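Long-range contact in odorant binding protein OBP69a (Ceratitis capitata, PDB 6HHE), which probably binds odorants, as a secreted member of the PBP/GOBP family of insect odorant-binding proteins: residues K20-T25 against K45-C50. Residues are numbered along the deposited sequence; the frame is centred on the assembly and turned at random. Where two conformers were deposited one is given.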
loop_
_atom_site.group_PDB
_atom_site.type_symbol
_atom_site.label_atom_id
_atom_site.label_comp_id
_atom_site.label_asym_id
_atom_site.label_seq_id
_atom_site.Cartn_x
_atom_site.Cartn_y
_atom_site.Cartn_z
ATOM N N LYS A 20 1.495 -10.670 10.911
ATOM C CA LYS A 20 2.263 -11.687 11.601
ATOM C C LYS A 20 3.627 -11.864 10.948
ATOM O O LYS A 20 4.628 -12.060 11.636
ATOM C CB LYS A 20 1.504 -13.017 11.615
ATOM C CG LYS A 20 0.300 -13.018 12.522
ATOM C CD LYS A 20 -0.332 -14.413 12.508
ATOM C CE LYS A 20 -1.224 -14.630 13.717
ATOM N NZ LYS A 20 -2.283 -13.605 13.750
ATOM N N GLU A 21 3.654 -11.741 9.613
ATOM C CA GLU A 21 4.847 -11.961 8.816
ATOM C C GLU A 21 5.871 -10.845 8.997
ATOM O O GLU A 21 7.080 -11.108 8.944
ATOM C CB GLU A 21 4.416 -12.107 7.346
ATOM C CG GLU A 21 5.507 -12.395 6.343
ATOM C CD GLU A 21 4.983 -12.525 4.906
ATOM O OE1 GLU A 21 3.844 -13.003 4.685
ATOM O OE2 GLU A 21 5.760 -12.178 3.996
ATOM N N THR A 22 5.432 -9.585 9.231
ATOM C CA THR A 22 6.307 -8.430 9.297
ATOM C C THR A 22 6.566 -7.910 10.705
ATOM O O THR A 22 7.500 -7.112 10.895
ATOM C CB THR A 22 5.758 -7.252 8.481
ATOM O OG1 THR A 22 4.510 -6.831 9.031
ATOM C CG2 THR A 22 5.609 -7.651 7.035
ATOM N N GLY A 23 5.742 -8.285 11.682
ATOM C CA GLY A 23 5.899 -7.710 13.007
ATOM C C GLY A 23 5.492 -6.255 13.164
ATOM O O GLY A 23 5.772 -5.668 14.221
ATOM N N VAL A 24 4.808 -5.667 12.177
ATOM C CA VAL A 24 4.223 -4.336 12.357
ATOM C C VAL A 24 3.285 -4.349 13.556
ATOM O O VAL A 24 2.580 -5.345 13.814
ATOM C CB VAL A 24 3.502 -3.878 11.073
ATOM C CG1 VAL A 24 2.193 -4.637 10.850
ATOM C CG2 VAL A 24 3.230 -2.372 11.066
ATOM N N THR A 25 3.292 -3.260 14.318
ATOM C CA THR A 25 2.498 -3.150 15.529
ATOM C C THR A 25 1.469 -2.034 15.388
ATOM O O THR A 25 1.608 -1.113 14.562
ATOM C CB THR A 25 3.384 -2.935 16.755
ATOM O OG1 THR A 25 4.391 -1.966 16.456
ATOM C CG2 THR A 25 4.078 -4.217 17.143
ATOM N N LYS A 45 7.052 -0.346 6.450
ATOM C CA LYS A 45 7.397 -0.436 5.036
ATOM C C LYS A 45 7.184 -1.859 4.544
ATOM O O LYS A 45 6.633 -2.083 3.454
ATOM C CB LYS A 45 8.869 -0.022 4.821
ATOM C CG LYS A 45 9.212 1.366 5.336
ATOM C CD LYS A 45 10.623 1.751 4.868
ATOM C CE LYS A 45 10.907 3.069 5.465
ATOM N NZ LYS A 45 12.387 3.313 5.248
ATOM N N CYS A 46 7.610 -2.830 5.332
ATOM C CA CYS A 46 7.495 -4.209 4.884
ATOM C C CYS A 46 6.068 -4.717 4.943
ATOM O O CYS A 46 5.712 -5.548 4.103
ATOM C CB CYS A 46 8.401 -5.101 5.686
ATOM S SG CYS A 46 10.154 -4.824 5.309
ATOM N N PHE A 47 5.260 -4.254 5.894
ATOM C CA PHE A 47 3.827 -4.552 5.846
ATOM C C PHE A 47 3.223 -4.079 4.540
ATOM O O PHE A 47 2.424 -4.785 3.924
ATOM C CB PHE A 47 3.122 -3.901 7.035
ATOM C CG PHE A 47 1.642 -4.013 6.975
ATOM C CD1 PHE A 47 1.025 -5.181 7.396
ATOM C CD2 PHE A 47 0.874 -2.960 6.500
ATOM C CE1 PHE A 47 -0.374 -5.283 7.290
ATOM C CE2 PHE A 47 -0.528 -3.056 6.373
ATOM C CZ PHE A 47 -1.137 -4.235 6.796
ATOM N N ILE A 48 3.513 -2.833 4.147
ATOM C CA ILE A 48 2.949 -2.297 2.914
ATOM C C ILE A 48 3.413 -3.125 1.726
ATOM O O ILE A 48 2.597 -3.518 0.879
ATOM C CB ILE A 48 3.331 -0.807 2.763
ATOM C CG1 ILE A 48 2.750 -0.018 3.920
ATOM C CG2 ILE A 48 2.808 -0.293 1.436
ATOM C CD1 ILE A 48 3.164 1.413 3.938
ATOM N N HIS A 49 4.698 -3.501 1.695
ATOM C CA HIS A 49 5.154 -4.389 0.634
ATOM C C HIS A 49 4.399 -5.713 0.644
ATOM O O HIS A 49 4.006 -6.207 -0.416
ATOM C CB HIS A 49 6.653 -4.639 0.762
ATOM C CG HIS A 49 7.169 -5.596 -0.246
ATOM N ND1 HIS A 49 7.220 -6.955 -0.016
ATOM C CD2 HIS A 49 7.590 -5.405 -1.516
ATOM C CE1 HIS A 49 7.666 -7.560 -1.105
ATOM N NE2 HIS A 49 7.922 -6.642 -2.020
ATOM N N CYS A 50 4.174 -6.273 1.830
ATOM C CA CYS A 50 3.478 -7.559 1.988
ATOM C C CYS A 50 2.092 -7.488 1.382
ATOM O O CYS A 50 1.675 -8.415 0.665
ATOM C CB CYS A 50 3.424 -7.880 3.487
ATOM S SG CYS A 50 2.660 -9.560 3.856
#
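Thr22 lays its methyl group over the backbone of helix 42-55 where Cys46 passes into Phe47: CG2 lies 3.6 Å from Phe47 N and is as near to Cys46 O, with the CB atoms of Cys46 and Cys50 just beyond. A small beta-branched residue suits this place because its two branches do different work. With chi1 at 63°, OG1 sits between the backbone N and the carbonyl carbon, from where it hydrogen-bonds back to Cys18 O, one turn earlier in helix 10-22, and accepts a weak hydrogen bond from Val24 N in the loop that follows (3.4 Å, N-H...O angle 168°). OG1 also lies 3.8 Å from Phe47 CB and stands at the edge of the ring, near its plane, on the CD1 side. Losing both branches to an alanine here is likely to open a gap over the Cys46-Phe47 backbone and leave Cys18 O without the hydroxyl and Val24 N without its weak acceptor. Gly23 follows the last residue of helix 10-22 with a positive phi, which glycine adopts readily, and the chain turns there, placing Val24 against the same aromatic residue. Val24 CG1 meets Phe47 CD1 at 3.7 Å, approaching the ring obliquely, an apolar contact fitting for two buried side chains. One residue before Thr22, Glu21 runs out extended, OE1 3.7 Å from Cys50 SG; a long acidic chain suits this exposed position because OE1 also reaches the salt bridge with Lys54, one turn after Cys50. A Cys50-Cys18 disulfide ties the two helices together, one of three characteristic of classical insect odorant-binding proteins. Thus the end of helix 10-22 rests on helix 42-55, whose Ile48 and His49 pack against helix 96-110, itself bound through the Cys46-Cys97 disulfide.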